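Local coordinates for BmrU protein (Bacillus anthracis, PDB 3T5P), which is a putative diacylglycerol kinase that binds a magnesium ion and probably transfers a phosphate from a nucleotide to a lipid hydroxyl, at residues Thr10-Val15 with Val68-Val73; Glu197-Leu202 with Val233-Ile238. All coordinates share one frame; numbering follows the deposited sequence.

Interaction 1: residues Thr10-Val15 with Val68-Val73; sequences TKFEKV and VDLIIV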
loop_
_atom_site.group_PDB
_atom_site.type_symbol
_atom_site.label_atom_id
_atom_site.label_comp_id
_atom_site.label_asym_id
_atom_site.label_seq_id
_atom_site.Cartn_x
_atom_site.Cartn_y
_atom_site.Cartn_z
ATOM N N THR A 10 -15.206 -13.912 -10.416
ATOM C CA THR A 10 -15.294 -12.462 -10.603
ATOM C C THR A 10 -14.112 -11.929 -11.414
ATOM O O THR A 10 -13.021 -12.463 -11.345
ATOM C CB THR A 10 -15.306 -11.706 -9.249
ATOM O OG1 THR A 10 -15.530 -10.304 -9.482
ATOM C CG2 THR A 10 -13.980 -11.904 -8.506
ATOM N N LYS A 11 -14.350 -10.869 -12.169
ATOM C CA LYS A 11 -13.275 -10.122 -12.822
ATOM C C LYS A 11 -12.530 -9.177 -11.861
ATOM O O LYS A 11 -11.445 -8.683 -12.179
ATOM C CB LYS A 11 -13.850 -9.234 -13.929
ATOM C CG LYS A 11 -14.486 -9.946 -15.115
ATOM C CD LYS A 11 -15.034 -8.901 -16.103
ATOM C CE LYS A 11 -15.685 -9.533 -17.325
ATOM N NZ LYS A 11 -16.914 -10.294 -16.953
ATOM N N PHE A 12 -13.123 -8.905 -10.706
ATOM C CA PHE A 12 -12.658 -7.828 -9.833
ATOM C C PHE A 12 -12.361 -8.285 -8.411
ATOM O O PHE A 12 -13.241 -8.332 -7.566
ATOM C CB PHE A 12 -13.707 -6.737 -9.777
ATOM C CG PHE A 12 -14.181 -6.299 -11.119
ATOM C CD1 PHE A 12 -13.291 -5.802 -12.053
ATOM C CD2 PHE A 12 -15.530 -6.380 -11.454
ATOM C CE1 PHE A 12 -13.737 -5.377 -13.293
ATOM C CE2 PHE A 12 -15.982 -5.970 -12.707
ATOM C CZ PHE A 12 -15.084 -5.469 -13.626
ATOM N N GLU A 13 -11.105 -8.622 -8.163
ATOM C CA GLU A 13 -10.661 -9.061 -6.852
ATOM C C GLU A 13 -10.827 -7.934 -5.821
ATOM O O GLU A 13 -11.297 -8.181 -4.709
ATOM C CB GLU A 13 -9.196 -9.517 -6.936
ATOM C CG GLU A 13 -8.697 -10.319 -5.712
ATOM C CD GLU A 13 -7.161 -10.245 -5.486
ATOM O OE1 GLU A 13 -6.393 -10.110 -6.474
ATOM O OE2 GLU A 13 -6.730 -10.326 -4.304
ATOM N N LYS A 14 -10.452 -6.709 -6.207
ATOM C CA LYS A 14 -10.498 -5.530 -5.321
ATOM C C LYS A 14 -11.232 -4.394 -5.982
ATOM O O LYS A 14 -10.985 -4.074 -7.149
ATOM C CB LYS A 14 -9.088 -5.067 -4.986
ATOM C CG LYS A 14 -8.324 -6.084 -4.189
ATOM C CD LYS A 14 -6.982 -5.590 -3.762
ATOM C CE LYS A 14 -6.223 -6.684 -3.037
ATOM N NZ LYS A 14 -5.078 -6.097 -2.299
ATOM N N VAL A 15 -12.127 -3.769 -5.238
ATOM C CA VAL A 15 -12.953 -2.699 -5.765
ATOM C C VAL A 15 -12.804 -1.429 -4.901
ATOM O O VAL A 15 -12.670 -1.494 -3.672
ATOM C CB VAL A 15 -14.439 -3.136 -5.819
ATOM C CG1 VAL A 15 -15.335 -1.994 -6.354
ATOM C CG2 VAL A 15 -14.609 -4.417 -6.672
ATOM N N VAL A 68 -6.155 -1.681 -7.433
ATOM C CA VAL A 68 -7.565 -2.004 -7.461
ATOM C C VAL A 68 -7.947 -2.389 -8.875
ATOM O O VAL A 68 -7.288 -1.970 -9.818
ATOM C CB VAL A 68 -8.366 -0.808 -6.894
ATOM C CG1 VAL A 68 -9.330 -0.268 -7.862
ATOM C CG2 VAL A 68 -8.990 -1.155 -5.550
ATOM N N ASP A 69 -8.975 -3.234 -9.014
ATOM C CA ASP A 69 -9.350 -3.781 -10.336
ATOM C C ASP A 69 -10.554 -3.078 -10.919
ATOM O O ASP A 69 -10.738 -3.087 -12.141
ATOM C CB ASP A 69 -9.611 -5.287 -10.243
ATOM C CG ASP A 69 -8.432 -6.019 -9.642
ATOM O OD1 ASP A 69 -7.394 -6.055 -10.355
ATOM O OD2 ASP A 69 -8.506 -6.494 -8.455
ATOM N N LEU A 70 -11.360 -2.480 -10.040
ATOM C CA LEU A 70 -12.543 -1.737 -10.446
ATOM C C LEU A 70 -12.650 -0.459 -9.635
ATOM O O LEU A 70 -12.488 -0.482 -8.417
ATOM C CB LEU A 70 -13.801 -2.580 -10.269
ATOM C CG LEU A 70 -15.158 -1.915 -10.583
ATOM C CD1 LEU A 70 -15.294 -1.491 -12.039
ATOM C CD2 LEU A 70 -16.299 -2.827 -10.199
ATOM N N ILE A 71 -12.914 0.657 -10.306
ATOM C CA ILE A 71 -13.188 1.908 -9.596
ATOM C C ILE A 71 -14.594 2.337 -9.967
ATOM O O ILE A 71 -14.893 2.464 -11.169
ATOM C CB ILE A 71 -12.203 3.035 -9.947
ATOM C CG1 ILE A 71 -10.803 2.678 -9.405
ATOM C CG2 ILE A 71 -12.720 4.348 -9.426
ATOM C CD1 ILE A 71 -9.654 3.514 -9.948
ATOM N N ILE A 72 -15.450 2.495 -8.957
ATOM C CA ILE A 72 -16.824 2.967 -9.137
ATOM C C ILE A 72 -16.905 4.396 -8.660
ATOM O O ILE A 72 -16.481 4.704 -7.536
ATOM C CB ILE A 72 -17.826 2.145 -8.307
ATOM C CG1 ILE A 72 -17.694 0.642 -8.602
ATOM C CG2 ILE A 72 -19.248 2.637 -8.562
ATOM C CD1 ILE A 72 -18.363 -0.232 -7.568
ATOM N N VAL A 73 -17.440 5.285 -9.489
ATOM C CA VAL A 73 -17.628 6.686 -9.077
ATOM C C VAL A 73 -19.126 7.027 -8.945
ATOM O O VAL A 73 -19.883 6.880 -9.891
ATOM C CB VAL A 73 -16.966 7.710 -10.022
ATOM C CG1 VAL A 73 -17.419 7.547 -11.440
ATOM C CG2 VAL A 73 -17.289 9.106 -9.561
#

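Interaction 2: residues Glu197-Leu202 with Val233-Ile238; sequences EDEAVL and VKSTGI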
loop_
_atom_site.group_PDB
_atom_site.type_symbol
_atom_site.label_atom_id
_atom_site.label_comp_id
_atom_site.label_asym_id
_atom_site.label_seq_id
_atom_site.Cartn_x
_atom_site.Cartn_y
_atom_site.Cartn_z
ATOM N N GLU A 197 -11.991 25.338 -42.888
ATOM C CA GLU A 197 -11.842 26.691 -42.379
ATOM C C GLU A 197 -13.032 27.506 -42.793
ATOM O O GLU A 197 -13.371 27.571 -43.968
ATOM C CB GLU A 197 -10.549 27.326 -42.891
ATOM C CG GLU A 197 -10.151 28.586 -42.136
ATOM C CD GLU A 197 -8.703 28.965 -42.353
ATOM O OE1 GLU A 197 -7.949 28.147 -42.925
ATOM O OE2 GLU A 197 -8.314 30.083 -41.943
ATOM N N ASP A 198 -13.651 28.133 -41.807
ATOM C CA ASP A 198 -14.897 28.849 -42.002
ATOM C C ASP A 198 -15.244 29.697 -40.777
ATOM O O ASP A 198 -14.598 29.574 -39.744
ATOM C CB ASP A 198 -16.027 27.885 -42.305
ATOM C CG ASP A 198 -17.229 28.611 -42.798
ATOM O OD1 ASP A 198 -17.134 29.257 -43.884
ATOM O OD2 ASP A 198 -18.236 28.592 -42.052
ATOM N N GLU A 199 -16.246 30.563 -40.911
ATOM C CA GLU A 199 -16.804 31.304 -39.774
ATOM C C GLU A 199 -17.895 30.463 -39.116
ATOM O O GLU A 199 -18.782 29.978 -39.797
ATOM C CB GLU A 199 -17.410 32.637 -40.224
ATOM C CG GLU A 199 -16.420 33.742 -40.608
ATOM C CD GLU A 199 -16.054 34.677 -39.447
ATOM O OE1 GLU A 199 -15.679 34.161 -38.365
ATOM O OE2 GLU A 199 -16.120 35.922 -39.632
ATOM N N ALA A 200 -17.844 30.325 -37.793
ATOM C CA ALA A 200 -18.710 29.384 -37.064
ATOM C C ALA A 200 -19.403 29.997 -35.852
ATOM O O ALA A 200 -18.976 31.010 -35.319
ATOM C CB ALA A 200 -17.910 28.177 -36.634
ATOM N N VAL A 201 -20.492 29.354 -35.442
ATOM C CA VAL A 201 -21.214 29.693 -34.217
ATOM C C VAL A 201 -21.047 28.592 -33.170
ATOM O O VAL A 201 -21.088 28.856 -31.956
ATOM C CB VAL A 201 -22.706 29.868 -34.519
ATOM C CG1 VAL A 201 -23.529 29.853 -33.241
ATOM C CG2 VAL A 201 -22.906 31.156 -35.287
ATOM N N LEU A 202 -20.867 27.362 -33.663
ATOM C CA LEU A 202 -20.702 26.208 -32.803
ATOM C C LEU A 202 -19.775 25.172 -33.429
ATOM O O LEU A 202 -19.977 24.757 -34.571
ATOM C CB LEU A 202 -22.050 25.559 -32.536
ATOM C CG LEU A 202 -22.039 24.387 -31.560
ATOM C CD1 LEU A 202 -21.822 24.879 -30.137
ATOM C CD2 LEU A 202 -23.330 23.600 -31.676
ATOM N N VAL A 233 -21.511 24.288 -36.870
ATOM C CA VAL A 233 -22.515 25.145 -37.446
ATOM C C VAL A 233 -21.852 26.433 -37.958
ATOM O O VAL A 233 -21.261 27.206 -37.187
ATOM C CB VAL A 233 -23.650 25.485 -36.441
ATOM C CG1 VAL A 233 -24.772 26.268 -37.133
ATOM C CG2 VAL A 233 -24.214 24.221 -35.819
ATOM N N LYS A 234 -21.963 26.665 -39.261
ATOM C CA LYS A 234 -21.494 27.914 -39.862
ATOM C C LYS A 234 -22.185 29.164 -39.279
ATOM O O LYS A 234 -23.307 29.077 -38.776
ATOM C CB LYS A 234 -21.714 27.878 -41.376
ATOM C CG LYS A 234 -20.824 26.872 -42.123
ATOM C CD LYS A 234 -20.753 27.145 -43.652
ATOM C CE LYS A 234 -20.646 28.654 -44.017
ATOM N NZ LYS A 234 -20.172 28.921 -45.408
ATOM N N SER A 235 -21.510 30.315 -39.367
ATOM C CA SER A 235 -22.036 31.646 -38.914
ATOM C C SER A 235 -23.448 31.992 -39.456
ATOM O O SER A 235 -24.293 32.655 -38.831
ATOM C CB SER A 235 -21.058 32.744 -39.380
ATOM O OG SER A 235 -20.687 32.577 -40.751
ATOM N N THR A 236 -23.621 31.515 -40.667
ATOM C CA THR A 236 -24.805 31.656 -41.501
ATOM C C THR A 236 -25.887 30.606 -41.231
ATOM O O THR A 236 -27.002 30.737 -41.713
ATOM C CB THR A 236 -24.402 31.509 -43.000
ATOM O OG1 THR A 236 -23.908 30.184 -43.260
ATOM C CG2 THR A 236 -23.342 32.533 -43.387
ATOM N N GLY A 237 -25.556 29.564 -40.475
ATOM C CA GLY A 237 -26.440 28.404 -40.324
ATOM C C GLY A 237 -27.257 28.324 -39.044
ATOM O O GLY A 237 -27.751 27.261 -38.703
ATOM N N ILE A 238 -27.430 29.443 -38.350
ATOM C CA ILE A 238 -28.185 29.455 -37.087
ATOM C C ILE A 238 -29.592 28.878 -37.251
ATOM O O ILE A 238 -30.006 28.012 -36.477
ATOM C CB ILE A 238 -28.309 30.879 -36.485
ATOM C CG1 ILE A 238 -27.013 31.272 -35.770
ATOM C CG2 ILE A 238 -29.492 30.965 -35.498
ATOM C CD1 ILE A 238 -27.205 32.308 -34.676
#

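Interaction 1: residues Thr10-Val15 with Val68-Val73
Asp69 reaches across to the backbone of Lys14, and its carboxylate oxygen OD2 accepts a hydrogen bond from Lys14 N at 3.0 Å. The bond uses the anti lone pair of OD2, the one turned away from OD1. With CG anti to its own carbonyl carbon (chi1 -55°), the short aspartate arm comes in beside its own backbone N, which bonds to Lys14 O at 2.9 Å, so both polar ends of the Lys14 backbone are engaged by one residue. Leu70 N adds a weak bond of 3.3 Å to the same carbonyl oxygen.

At Val15 the loop becomes a strand. Val15 and Leu70 form a parallel bridge at the start of strands 15-19 and 70-75, neighbours within the four-stranded parallel sheet of the kinase catalytic domain. Their buried side chains lie side by side on one face of this sheet and point the same way, which puts Val15 CG1 4.1 Å from Leu70 CD2; CG1 of Val15 also meets Ile72 CD1 at 3.7 Å.

Leu70 has a second role toward the loop. Its CB sits over one face of the Phe12 ring, 4.0 Å from the centroid, in a CH-pi contact, while CD2 approaches ring atom CD2 of Phe12. The opposite face carries CB of Lys11, which leaves the flat, apolar ring sandwiched between aliphatic groups. Beyond the two segments, Phe43 touches both Phe12 and Val15.

Interaction 2: residues Glu197-Leu202 with Val233-Ile238
A classic beta bulge sets two residues, Val201 and Leu202, against the single Val233, in an antiparallel pairing of the YegS-type C-terminal beta-sandwich domain. Val201 N donates an almost straight bond (172°) to Val233 O, and Val233 N returns one to Leu202 O at 2.8 Å. The chain turns a corner at Val201, where strand 194-200 of one sheet gives way to strand 202-206 of another.

A branched, apolar residue suits this buried corner: CG2 of Val201, anti to the carbonyl carbon, packs against both Ser235 CA, at 3.8 Å, and Ile238 CG1, at 4.1 Å, near the start of helix 238-247. Leu202 CB packs against Val233 CG2 on the face they share.

Asp198 and Lys234 cross at about a right angle. The lysine chain is extended at chi2 but bends at chi3 (41°), wrapping its methylene groups around OD2 of Asp198 and bringing NZ to OD1 for a weak salt bridge. A long, flexible side chain suits this partly exposed place, where its methylenes can lie along the carboxylate.

Lys234 also opens a type I turn to Gly237, the N-cap of the helix. Within it, Ser235 N bonds to Glu199 O at 2.8 Å from above the carbonyl plane, and Ser235 OG makes a weak bond of 3.4 Å to that same Glu199 O.

In the fold
The two contacts lie on opposite sides of the chain's centre, their nearest atoms about 26 Å apart, and share no strand or helix. Interaction 1 joins the loop leading into strand 15-19 to the start of its neighbour 70-75 in one parallel sheet of the catalytic domain; interaction 2 joins antiparallel strands in the C-terminal domain, where the chain passes between sheets. Both are partly buried, and each sets buried aliphatic residues (Val15 and Leu70; Val201, Leu202 and Val233) beside charged residues that are at least partly exposed. Their polar chemistry differs: in 10-15 with 68-73 a carboxylate binds a backbone amide, whereas in 197-202 with 233-238 a carboxylate pairs with a lysine. An aromatic ring takes part only in interaction 1.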